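Side-chain contacts in MNMC2 (Aquifex aeolicus, PDB 3VYW), which methylates the aminomethyl group of the modified wobble uridine in tRNA with S-adenosylmethionine, working without the oxidase domain usually fused to it: residues L22-E25 with E26-V29; L7-Y10 with L11-Y14; M266-N269 with E270-L274; P159-G163 with E164-L168. All coordinates share one frame; numbering follows the deposited sequence.

Interaction 1 (L22-E25 with E26-V29); sequences LTEE and EFNV
E26 reaches back from the first turn of helix 24-37 to the N-cap residue T23, and the two form a capping box. T23 N donates to E26 OE1 at 2.9 Å, meeting that oxygen on its anti side and 26° out of the carboxylate plane, while E26 N returns a bond of 3.2 Å to T23 OG1. With chi1 of T23 at 57°, its hydroxyl sits between the backbone N and the carbonyl carbon, where it can receive that N-H. At F27 the regular helical pattern starts, F27 N bonding to T23 O. L22 CD1 comes up at the edge of the F27 ring and lies 4.3 Å from F27 CB, an apolar contact that fits a hydrophobic staple across the N-cap. N28 turns its amide to E24: N28 ND2 gives a weak bond to E24 OE2 at 3.3 Å, the two flat groups 75° apart, and a water donates to both E24 OE2 and N28 OD1. V29 N bonds to E25 O at 3.1 Å. The F27 ring leads away to helix 3-18, where it packs on L11, E12 and L15, whereas L22 and E26 touch I306 and V29 touches Y304, just beyond helix 292-303.

Interaction 2 (L7-Y10 with L11-Y14); sequences LKNY and LESY
Two successive turns in the middle of helix 3-18 meet here, L7 with L11, K8 with E12, N9 with S13 and Y10 with Y14, each pair joined by the backbone bond expected of an alpha-helix. Of these, S13 N to N9 O is the shortest at 2.8 Å, and the same carbonyl oxygen lies 3.1 Å from S13 CB. The side-chain contact is concentrated on K8 and E12, whose chains slant across one another. E12 has CG anti to its carbonyl carbon (chi1 -88°), which folds the otherwise extended chain back along the helix towards K8. Its OE1 then comes to 3.7 Å from K8 CE, but the ammonium group runs on past it, K8 NZ staying 4.7 Å from E12 OE1, so any attraction between the opposite charges is probably a longer-range one, not a salt bridge. The other carboxylate oxygen, E12 OE2, is 3.9 Å from N9 OD1, with amide and carboxylate planes only 14° apart. On the tyrosine side, Y10 presents the edge of its ring to the backbone, Y10 CD2 lying 3.7 Å from L11 N, and Y14 CB rests 3.4 Å from Y10 O. Both rings leave the helix towards helix 292-303, where Y14 OH bonds to D298; Y10 OH makes a weak bond to E291, just before that helix. L7 turns instead to L35, A38 and P41, and L11 to L31. The arrangement is that of an amphipathic helix, with leucines and tyrosines packed against two neighbouring helices and the charged K8 and E12 alongside.

Interaction 3 (M266-N269 with E270-L274); sequences MEEN and EVRKL
M266, V271 and L274 make an apolar contact across the N-terminus of helix 268-276, beside the capping residue E267. The selenomethionine methyl does the touching: M266 CE lies 3.5 Å from L274 CD2 and 4.0 Å from V271 CG2, the long side chain crossing both partners at about a right angle. A bend at its last torsion (chi3 -82°) turns CE back to the helix, and the M266-V271 pair, which straddles the N-cap, fits a hydrophobic staple. L274 continues this surface onto L229, R232 and L236 of helix 229-237. Polar closure of the same end is looser. E267 N makes a weak bond to E270 OE1, 3.2 Å long and bent to 128°, and that oxygen also lies 3.4 Å from M266 CB. The first regular helical bond is V271 N to E267 O, at 3.2 Å. Further round, E268 and R272 run side by side, with E268 OE1 3.8 Å from R272 CD but 4.7 Å from R272 NE. The carboxylate of E270 is buried, and its OE2 is taken by a salt bridge to R232 and a hydrogen bond from S244; such partners, with the helix N-terminus close by, would probably favour its charged form.

Interaction 4 (P159-G163 with E164-L168); sequences PEYEG and ERLSL
Y161 and L168 form the antiparallel hydrogen-bonded pair of a beta hairpin, and each satisfies the other's backbone. Y161 N donates to L168 O at 3.0 Å, and L168 N to Y161 O at 2.9 Å. L168 O receives a further, softer contact, a CA-H...O approach from E160 CA at 3.5 Å. The next pair, E162 with S167, is non-hydrogen-bonded in the backbone, but its side chains join: S167 OG donates to E162 OE1 over 2.7 Å, meeting it on the syn side and 32° out of the carboxylate plane. A bend at chi2 of E162 (74°) swings the carboxylate over to the serine. Its second oxygen, OE2, is held by a salt bridge to R126, whose other terminal nitrogen, NH1, donates to G163 O, so one guanidinium holds two consecutive residues, E162 and G163, where the first strand runs into the turn. Beyond it, R165 NH1 bonds to P123 O, and the R165 side chain forms a cation-pi contact with W119. On the other face, Y161 CB lies 4.1 Å from L168 CB, and Y161 CD2 is equally far from L166 CD2. Strand 160-162 is one of the two edge strands of the mixed sheet; strand 166-172 separates it from the parallel strand 126-133, with S167 bonded through its backbone to V127 and I129, while helix 148-157 covers L166 and L168.

Along the chain the order is interaction 2, interaction 1, interaction 4, interaction 3. Only the first two touch: their centres are about 14 Å apart, on the consecutive helices 3-18 and 24-37, and F27 CE1 meets L11 CD2 at 3.9 Å. Together with the C-terminal helix 292-303 they make a helical unit at one end of the molecule. Interaction 4 lies on the opposite side of the chain's centre, at the edge of the mixed sheet, about 53 Å from interaction 1 between centres. Interaction 3, on helix 268-276, is about 41 Å from interaction 4 between centres. They thus sample three parts of the molecule: the helical unit, the sheet edge and helix 268-276.

Interaction 1 (L22-E25 with E26-V29)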
loop_
_atom_site.group_PDB
_atom_site.type_symbol
_atom_site.label_atom_id
_atom_site.label_comp_id
_atom_site.label_asym_id
_atom_site.label_seq_id
_atom_site.Cartn_x
_atom_site.Cartn_y
_atom_site.Cartn_z
ATOM N N LEU A 22 19.975 -25.993 -0.178
ATOM C CA LEU A 22 20.468 -25.245 -1.314
ATOM C C LEU A 22 21.949 -25.387 -1.544
ATOM O O LEU A 22 22.675 -25.824 -0.689
ATOM C CB LEU A 22 20.134 -23.778 -1.189
ATOM C CG LEU A 22 20.432 -23.137 0.137
ATOM C CD1 LEU A 22 19.656 -21.860 0.263
ATOM C CD2 LEU A 22 19.994 -24.103 1.188
ATOM N N THR A 23 22.379 -24.996 -2.723
ATOM C CA THR A 23 23.776 -24.900 -3.026
ATOM C C THR A 23 24.374 -23.694 -2.370
ATOM O O THR A 23 23.697 -22.838 -1.893
ATOM C CB THR A 23 24.077 -24.899 -4.535
ATOM O OG1 THR A 23 23.381 -23.852 -5.179
ATOM C CG2 THR A 23 23.623 -26.149 -5.126
ATOM N N GLU A 24 25.676 -23.664 -2.317
ATOM C CA GLU A 24 26.338 -22.535 -1.783
ATOM C C GLU A 24 26.072 -21.332 -2.639
ATOM O O GLU A 24 25.907 -20.269 -2.126
ATOM C CB GLU A 24 27.824 -22.818 -1.645
ATOM C CG GLU A 24 28.644 -21.658 -1.168
ATOM C CD GLU A 24 28.448 -21.395 0.272
ATOM O OE1 GLU A 24 28.127 -22.318 0.985
ATOM O OE2 GLU A 24 28.610 -20.271 0.702
ATOM N N GLU A 25 26.088 -21.503 -3.926
ATOM C CA GLU A 25 25.827 -20.401 -4.827
ATOM C C GLU A 25 24.444 -19.886 -4.580
ATOM O O GLU A 25 24.216 -18.726 -4.594
ATOM C CB GLU A 25 25.905 -20.729 -6.285
ATOM C CG GLU A 25 26.234 -19.627 -7.283
ATOM C CD GLU A 25 26.788 -18.315 -6.702
ATOM O OE1 GLU A 25 27.009 -18.175 -5.477
ATOM O OE2 GLU A 25 27.058 -17.401 -7.491
ATOM N N GLU A 26 23.514 -20.756 -4.405
ATOM C CA GLU A 26 22.175 -20.376 -4.089
ATOM C C GLU A 26 22.094 -19.645 -2.797
ATOM O O GLU A 26 21.368 -18.706 -2.689
ATOM C CB GLU A 26 21.301 -21.598 -4.001
ATOM C CG GLU A 26 20.595 -21.917 -5.283
ATOM C CD GLU A 26 19.915 -23.248 -5.259
ATOM O OE1 GLU A 26 20.143 -24.006 -4.331
ATOM O OE2 GLU A 26 19.144 -23.537 -6.162
ATOM N N PHE A 27 22.810 -20.109 -1.790
ATOM C CA PHE A 27 22.809 -19.431 -0.526
ATOM C C PHE A 27 23.382 -18.046 -0.633
ATOM O O PHE A 27 22.888 -17.133 -0.044
ATOM C CB PHE A 27 23.569 -20.200 0.529
ATOM C CG PHE A 27 23.649 -19.483 1.819
ATOM C CD1 PHE A 27 22.641 -19.577 2.715
ATOM C CD2 PHE A 27 24.704 -18.670 2.094
ATOM C CE1 PHE A 27 22.688 -18.887 3.892
ATOM C CE2 PHE A 27 24.763 -17.979 3.262
ATOM C CZ PHE A 27 23.752 -18.088 4.166
ATOM N N ASN A 28 24.439 -17.907 -1.380
ATOM C CA ASN A 28 25.095 -16.647 -1.502
ATOM C C ASN A 28 24.194 -15.636 -2.127
ATOM O O ASN A 28 24.129 -14.524 -1.701
ATOM C CB ASN A 28 26.318 -16.793 -2.368
ATOM C CG ASN A 28 27.486 -17.402 -1.642
ATOM O OD1 ASN A 28 28.421 -17.855 -2.264
ATOM N ND2 ASN A 28 27.444 -17.400 -0.339
ATOM N N VAL A 29 23.526 -16.036 -3.175
ATOM C CA VAL A 29 22.627 -15.180 -3.872
ATOM C C VAL A 29 21.434 -14.735 -3.074
ATOM O O VAL A 29 21.103 -13.593 -3.099
ATOM C CB VAL A 29 22.156 -15.832 -5.147
ATOM C CG1 VAL A 29 20.993 -15.084 -5.707
ATOM C CG2 VAL A 29 23.266 -15.848 -6.145
HETATM O O HOH W 1 30.947 -18.946 -0.885
#

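Interaction 2 (L7-Y10 with L11-Y14)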
loop_
_atom_site.group_PDB
_atom_site.type_symbol
_atom_site.label_atom_id
_atom_site.label_comp_id
_atom_site.label_asym_id
_atom_site.label_seq_id
_atom_site.Cartn_x
_atom_site.Cartn_y
_atom_site.Cartn_z
ATOM N N LEU A 7 20.593 -9.581 9.906
ATOM C CA LEU A 7 19.862 -10.130 8.795
ATOM C C LEU A 7 20.355 -11.467 8.324
ATOM O O LEU A 7 19.584 -12.299 7.932
ATOM C CB LEU A 7 19.828 -9.146 7.641
ATOM C CG LEU A 7 18.959 -7.932 7.804
ATOM C CD1 LEU A 7 19.048 -7.110 6.575
ATOM C CD2 LEU A 7 17.549 -8.307 8.097
ATOM N N LYS A 8 21.657 -11.634 8.309
ATOM C CA LYS A 8 22.259 -12.882 7.937
ATOM C C LYS A 8 21.982 -13.978 8.894
ATOM O O LYS A 8 21.854 -15.096 8.516
ATOM C CB LYS A 8 23.727 -12.723 7.769
ATOM C CG LYS A 8 24.418 -14.041 7.775
ATOM C CD LYS A 8 25.651 -13.969 6.949
ATOM C CE LYS A 8 26.677 -14.928 7.440
ATOM N NZ LYS A 8 27.916 -14.665 6.699
ATOM N N ASN A 9 21.959 -13.642 10.160
ATOM C CA ASN A 9 21.613 -14.576 11.177
ATOM C C ASN A 9 20.199 -14.994 11.017
ATOM O O ASN A 9 19.866 -16.122 11.194
ATOM C CB ASN A 9 21.780 -13.935 12.542
ATOM C CG ASN A 9 23.190 -13.946 13.020
ATOM O OD1 ASN A 9 24.051 -14.551 12.428
ATOM N ND2 ASN A 9 23.429 -13.271 14.099
ATOM N N TYR A 10 19.353 -14.042 10.719
ATOM C CA TYR A 10 17.956 -14.278 10.600
ATOM C C TYR A 10 17.705 -15.217 9.478
ATOM O O TYR A 10 16.921 -16.103 9.588
ATOM C CB TYR A 10 17.273 -12.962 10.336
ATOM C CG TYR A 10 15.795 -13.025 10.334
ATOM C CD1 TYR A 10 15.081 -12.549 11.376
ATOM C CD2 TYR A 10 15.124 -13.537 9.284
ATOM C CE1 TYR A 10 13.733 -12.598 11.376
ATOM C CE2 TYR A 10 13.776 -13.605 9.286
ATOM C CZ TYR A 10 13.096 -13.129 10.344
ATOM O OH TYR A 10 11.760 -13.165 10.363
ATOM N N LEU A 11 18.370 -14.994 8.371
ATOM C CA LEU A 11 18.235 -15.844 7.239
ATOM C C LEU A 11 18.722 -17.224 7.496
ATOM O O LEU A 11 18.096 -18.172 7.139
ATOM C CB LEU A 11 19.027 -15.289 6.085
ATOM C CG LEU A 11 19.126 -16.264 4.950
ATOM C CD1 LEU A 11 17.801 -16.359 4.266
ATOM C CD2 LEU A 11 20.189 -15.869 3.991
ATOM N N GLU A 12 19.883 -17.336 8.097
ATOM C CA GLU A 12 20.432 -18.629 8.370
ATOM C C GLU A 12 19.503 -19.320 9.300
ATOM O O GLU A 12 19.228 -20.466 9.182
ATOM C CB GLU A 12 21.781 -18.489 9.022
ATOM C CG GLU A 12 22.927 -18.402 8.049
ATOM C CD GLU A 12 24.209 -18.012 8.709
ATOM O OE1 GLU A 12 25.266 -18.285 8.150
ATOM O OE2 GLU A 12 24.162 -17.439 9.799
ATOM N N SER A 13 19.011 -18.592 10.253
ATOM C CA SER A 13 18.148 -19.181 11.198
ATOM C C SER A 13 16.874 -19.683 10.572
ATOM O O SER A 13 16.424 -20.749 10.895
ATOM C CB SER A 13 17.884 -18.181 12.292
ATOM O OG SER A 13 16.663 -18.411 12.893
ATOM N N TYR A 14 16.274 -18.901 9.696
ATOM C CA TYR A 14 15.038 -19.281 9.039
ATOM C C TYR A 14 15.179 -20.453 8.125
ATOM O O TYR A 14 14.307 -21.251 8.018
ATOM C CB TYR A 14 14.443 -18.109 8.296
ATOM C CG TYR A 14 13.190 -18.393 7.522
ATOM C CD1 TYR A 14 12.006 -18.627 8.153
ATOM C CD2 TYR A 14 13.188 -18.384 6.150
ATOM C CE1 TYR A 14 10.866 -18.866 7.450
ATOM C CE2 TYR A 14 12.048 -18.621 5.455
ATOM C CZ TYR A 14 10.897 -18.860 6.122
ATOM O OH TYR A 14 9.766 -19.086 5.439
#

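Interaction 3 (M266-N269 with E270-L274)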
loop_
_atom_site.group_PDB
_atom_site.type_symbol
_atom_site.label_atom_id
_atom_site.label_comp_id
_atom_site.label_asym_id
_atom_site.label_seq_id
_atom_site.Cartn_x
_atom_site.Cartn_y
_atom_site.Cartn_z
HETATM N N MSE A 266 -1.520 -0.762 -19.721
HETATM C CA MSE A 266 -0.112 -0.881 -19.616
HETATM C C MSE A 266 0.354 -1.088 -21.087
HETATM O O MSE A 266 -0.410 -1.459 -21.938
HETATM C CB MSE A 266 0.403 -2.215 -18.933
HETATM C CG MSE A 266 -0.415 -2.526 -17.638
HETATM SE SE MSE A 266 0.427 -3.976 -16.660
HETATM C CE MSE A 266 -0.148 -5.533 -17.490
ATOM N N GLU A 267 1.579 -1.063 -20.747
ATOM C CA GLU A 267 2.092 -0.535 -21.943
ATOM C C GLU A 267 2.858 -1.734 -22.371
ATOM O O GLU A 267 2.964 -2.646 -21.633
ATOM C CB GLU A 267 3.186 0.386 -21.676
ATOM C CG GLU A 267 2.546 1.518 -20.980
ATOM C CD GLU A 267 2.895 2.734 -21.804
ATOM O OE1 GLU A 267 3.744 3.588 -21.500
ATOM O OE2 GLU A 267 2.277 2.713 -22.880
ATOM N N GLU A 268 3.435 -1.723 -23.548
ATOM C CA GLU A 268 4.032 -2.920 -24.066
ATOM C C GLU A 268 5.146 -3.445 -23.206
ATOM O O GLU A 268 5.170 -4.601 -22.933
ATOM C CB GLU A 268 4.551 -2.644 -25.474
ATOM C CG GLU A 268 5.410 -3.735 -26.082
ATOM C CD GLU A 268 6.895 -3.438 -26.022
ATOM O OE1 GLU A 268 7.685 -4.371 -25.810
ATOM O OE2 GLU A 268 7.287 -2.270 -26.180
ATOM N N ASN A 269 6.046 -2.582 -22.774
ATOM C CA ASN A 269 7.214 -2.971 -22.004
ATOM C C ASN A 269 6.879 -3.459 -20.623
ATOM O O ASN A 269 7.609 -4.198 -20.022
ATOM C CB ASN A 269 8.227 -1.857 -21.951
ATOM C CG ASN A 269 7.649 -0.574 -21.417
ATOM O OD1 ASN A 269 8.054 -0.085 -20.383
ATOM N ND2 ASN A 269 6.702 -0.011 -22.138
ATOM N N GLU A 270 5.776 -2.965 -20.120
ATOM C CA GLU A 270 5.251 -3.372 -18.859
ATOM C C GLU A 270 4.759 -4.776 -18.860
ATOM O O GLU A 270 4.972 -5.498 -17.946
ATOM C CB GLU A 270 4.137 -2.441 -18.456
ATOM C CG GLU A 270 4.646 -1.176 -17.828
ATOM C CD GLU A 270 3.561 -0.338 -17.206
ATOM O OE1 GLU A 270 2.655 0.100 -17.924
ATOM O OE2 GLU A 270 3.623 -0.097 -15.992
ATOM N N VAL A 271 4.056 -5.119 -19.898
ATOM C CA VAL A 271 3.522 -6.436 -20.113
ATOM C C VAL A 271 4.604 -7.441 -20.307
ATOM O O VAL A 271 4.507 -8.552 -19.899
ATOM C CB VAL A 271 2.592 -6.414 -21.311
ATOM C CG1 VAL A 271 1.977 -7.750 -21.527
ATOM C CG2 VAL A 271 1.520 -5.398 -21.069
ATOM N N ARG A 272 5.619 -7.006 -21.002
ATOM C CA ARG A 272 6.745 -7.807 -21.327
ATOM C C ARG A 272 7.494 -8.217 -20.109
ATOM O O ARG A 272 7.904 -9.317 -19.988
ATOM C CB ARG A 272 7.633 -7.009 -22.255
ATOM C CG ARG A 272 8.856 -7.733 -22.721
ATOM C CD ARG A 272 9.516 -7.088 -23.922
ATOM N NE ARG A 272 10.387 -8.043 -24.563
ATOM C CZ ARG A 272 11.618 -8.312 -24.161
ATOM N NH1 ARG A 272 12.140 -7.665 -23.153
ATOM N NH2 ARG A 272 12.328 -9.237 -24.769
ATOM N N LYS A 273 7.700 -7.282 -19.218
ATOM C CA LYS A 273 8.370 -7.520 -17.986
ATOM C C LYS A 273 7.574 -8.441 -17.143
ATOM O O LYS A 273 8.092 -9.276 -16.466
ATOM C CB LYS A 273 8.507 -6.222 -17.251
ATOM C CG LYS A 273 9.838 -5.576 -17.346
ATOM C CD LYS A 273 9.791 -4.329 -16.522
ATOM C CE LYS A 273 9.579 -3.113 -17.385
ATOM N NZ LYS A 273 9.135 -1.944 -16.583
ATOM N N LEU A 274 6.290 -8.225 -17.152
ATOM C CA LEU A 274 5.391 -9.014 -16.398
ATOM C C LEU A 274 5.363 -10.438 -16.877
ATOM O O LEU A 274 5.315 -11.352 -16.106
ATOM C CB LEU A 274 4.047 -8.353 -16.449
ATOM C CG LEU A 274 2.980 -8.640 -15.444
ATOM C CD1 LEU A 274 3.467 -8.574 -14.030
ATOM C CD2 LEU A 274 1.832 -7.718 -15.663
#

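Interaction 4 (P159-G163 with E164-L168)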
loop_
_atom_site.group_PDB
_atom_site.type_symbol
_atom_site.label_atom_id
_atom_site.label_comp_id
_atom_site.label_asym_id
_atom_site.label_seq_id
_atom_site.Cartn_x
_atom_site.Cartn_y
_atom_site.Cartn_z
ATOM N N PRO A 159 -9.588 8.441 16.092
ATOM C CA PRO A 159 -9.642 7.319 15.172
ATOM C C PRO A 159 -11.015 6.786 14.864
ATOM O O PRO A 159 -11.164 5.993 13.989
ATOM C CB PRO A 159 -8.865 6.237 15.912
ATOM C CG PRO A 159 -8.701 6.718 17.271
ATOM C CD PRO A 159 -8.668 8.186 17.182
ATOM N N GLU A 160 -12.039 7.208 15.590
ATOM C CA GLU A 160 -13.360 6.752 15.294
ATOM C C GLU A 160 -14.288 7.939 15.276
ATOM O O GLU A 160 -14.232 8.766 16.136
ATOM C CB GLU A 160 -13.790 5.690 16.293
ATOM C CG GLU A 160 -13.954 4.316 15.671
ATOM C CD GLU A 160 -13.813 3.168 16.654
ATOM O OE1 GLU A 160 -14.709 2.306 16.701
ATOM O OE2 GLU A 160 -12.797 3.117 17.371
ATOM N N TYR A 161 -15.079 8.054 14.232
ATOM C CA TYR A 161 -16.032 9.120 14.133
ATOM C C TYR A 161 -17.257 8.769 13.308
ATOM O O TYR A 161 -17.154 8.182 12.273
ATOM C CB TYR A 161 -15.358 10.332 13.546
ATOM C CG TYR A 161 -16.261 11.501 13.366
ATOM C CD1 TYR A 161 -16.596 12.305 14.423
ATOM C CD2 TYR A 161 -16.777 11.804 12.148
ATOM C CE1 TYR A 161 -17.426 13.374 14.258
ATOM C CE2 TYR A 161 -17.600 12.868 11.983
ATOM C CZ TYR A 161 -17.922 13.647 13.042
ATOM O OH TYR A 161 -18.743 14.712 12.873
ATOM N N GLU A 162 -18.425 9.167 13.762
ATOM C CA GLU A 162 -19.636 8.999 12.986
ATOM C C GLU A 162 -20.391 10.307 12.874
ATOM O O GLU A 162 -20.552 10.998 13.830
ATOM C CB GLU A 162 -20.504 7.920 13.595
ATOM C CG GLU A 162 -21.580 7.433 12.671
ATOM C CD GLU A 162 -21.049 6.564 11.576
ATOM O OE1 GLU A 162 -20.059 5.856 11.810
ATOM O OE2 GLU A 162 -21.637 6.583 10.487
ATOM N N GLY A 163 -20.839 10.660 11.696
ATOM C CA GLY A 163 -21.304 11.999 11.467
ATOM C C GLY A 163 -22.249 11.989 10.325
ATOM O O GLY A 163 -22.474 10.965 9.749
ATOM N N GLU A 164 -22.839 13.118 10.009
ATOM C CA GLU A 164 -23.799 13.078 8.956
ATOM C C GLU A 164 -23.140 12.716 7.666
ATOM O O GLU A 164 -23.575 11.790 7.002
ATOM C CB GLU A 164 -24.518 14.417 8.820
ATOM C CG GLU A 164 -23.608 15.609 8.628
ATOM C CD GLU A 164 -24.350 16.920 8.435
ATOM O OE1 GLU A 164 -24.435 17.391 7.284
ATOM O OE2 GLU A 164 -24.835 17.484 9.435
ATOM N N ARG A 165 -22.194 13.536 7.241
ATOM C CA ARG A 165 -21.363 13.269 6.077
ATOM C C ARG A 165 -20.338 12.156 6.161
ATOM O O ARG A 165 -20.056 11.515 5.194
ATOM C CB ARG A 165 -20.706 14.529 5.587
ATOM C CG ARG A 165 -21.689 15.552 5.135
ATOM C CD ARG A 165 -21.020 16.613 4.310
ATOM N NE ARG A 165 -19.930 17.229 5.034
ATOM C CZ ARG A 165 -19.186 18.201 4.559
ATOM N NH1 ARG A 165 -19.405 18.684 3.362
ATOM N NH2 ARG A 165 -18.224 18.696 5.298
ATOM N N LEU A 166 -19.717 11.984 7.299
ATOM C CA LEU A 166 -18.515 11.217 7.333
ATOM C C LEU A 166 -18.520 10.077 8.299
ATOM O O LEU A 166 -18.828 10.244 9.432
ATOM C CB LEU A 166 -17.359 12.140 7.656
ATOM C CG LEU A 166 -16.028 11.477 7.910
ATOM C CD1 LEU A 166 -15.481 10.878 6.653
ATOM C CD2 LEU A 166 -15.072 12.488 8.447
ATOM N N SER A 167 -18.125 8.906 7.849
ATOM C CA SER A 167 -17.893 7.818 8.760
ATOM C C SER A 167 -16.430 7.422 8.729
ATOM O O SER A 167 -15.896 7.196 7.697
ATOM C CB SER A 167 -18.744 6.651 8.377
ATOM O OG SER A 167 -18.826 5.778 9.460
ATOM N N LEU A 168 -15.777 7.384 9.870
ATOM C CA LEU A 168 -14.366 7.082 9.931
ATOM C C LEU A 168 -14.051 5.985 10.918
ATOM O O LEU A 168 -14.423 6.064 12.037
ATOM C CB LEU A 168 -13.634 8.346 10.355
ATOM C CG LEU A 168 -12.332 8.787 9.730
ATOM C CD1 LEU A 168 -11.715 9.843 10.606
ATOM C CD2 LEU A 168 -11.379 7.647 9.551
#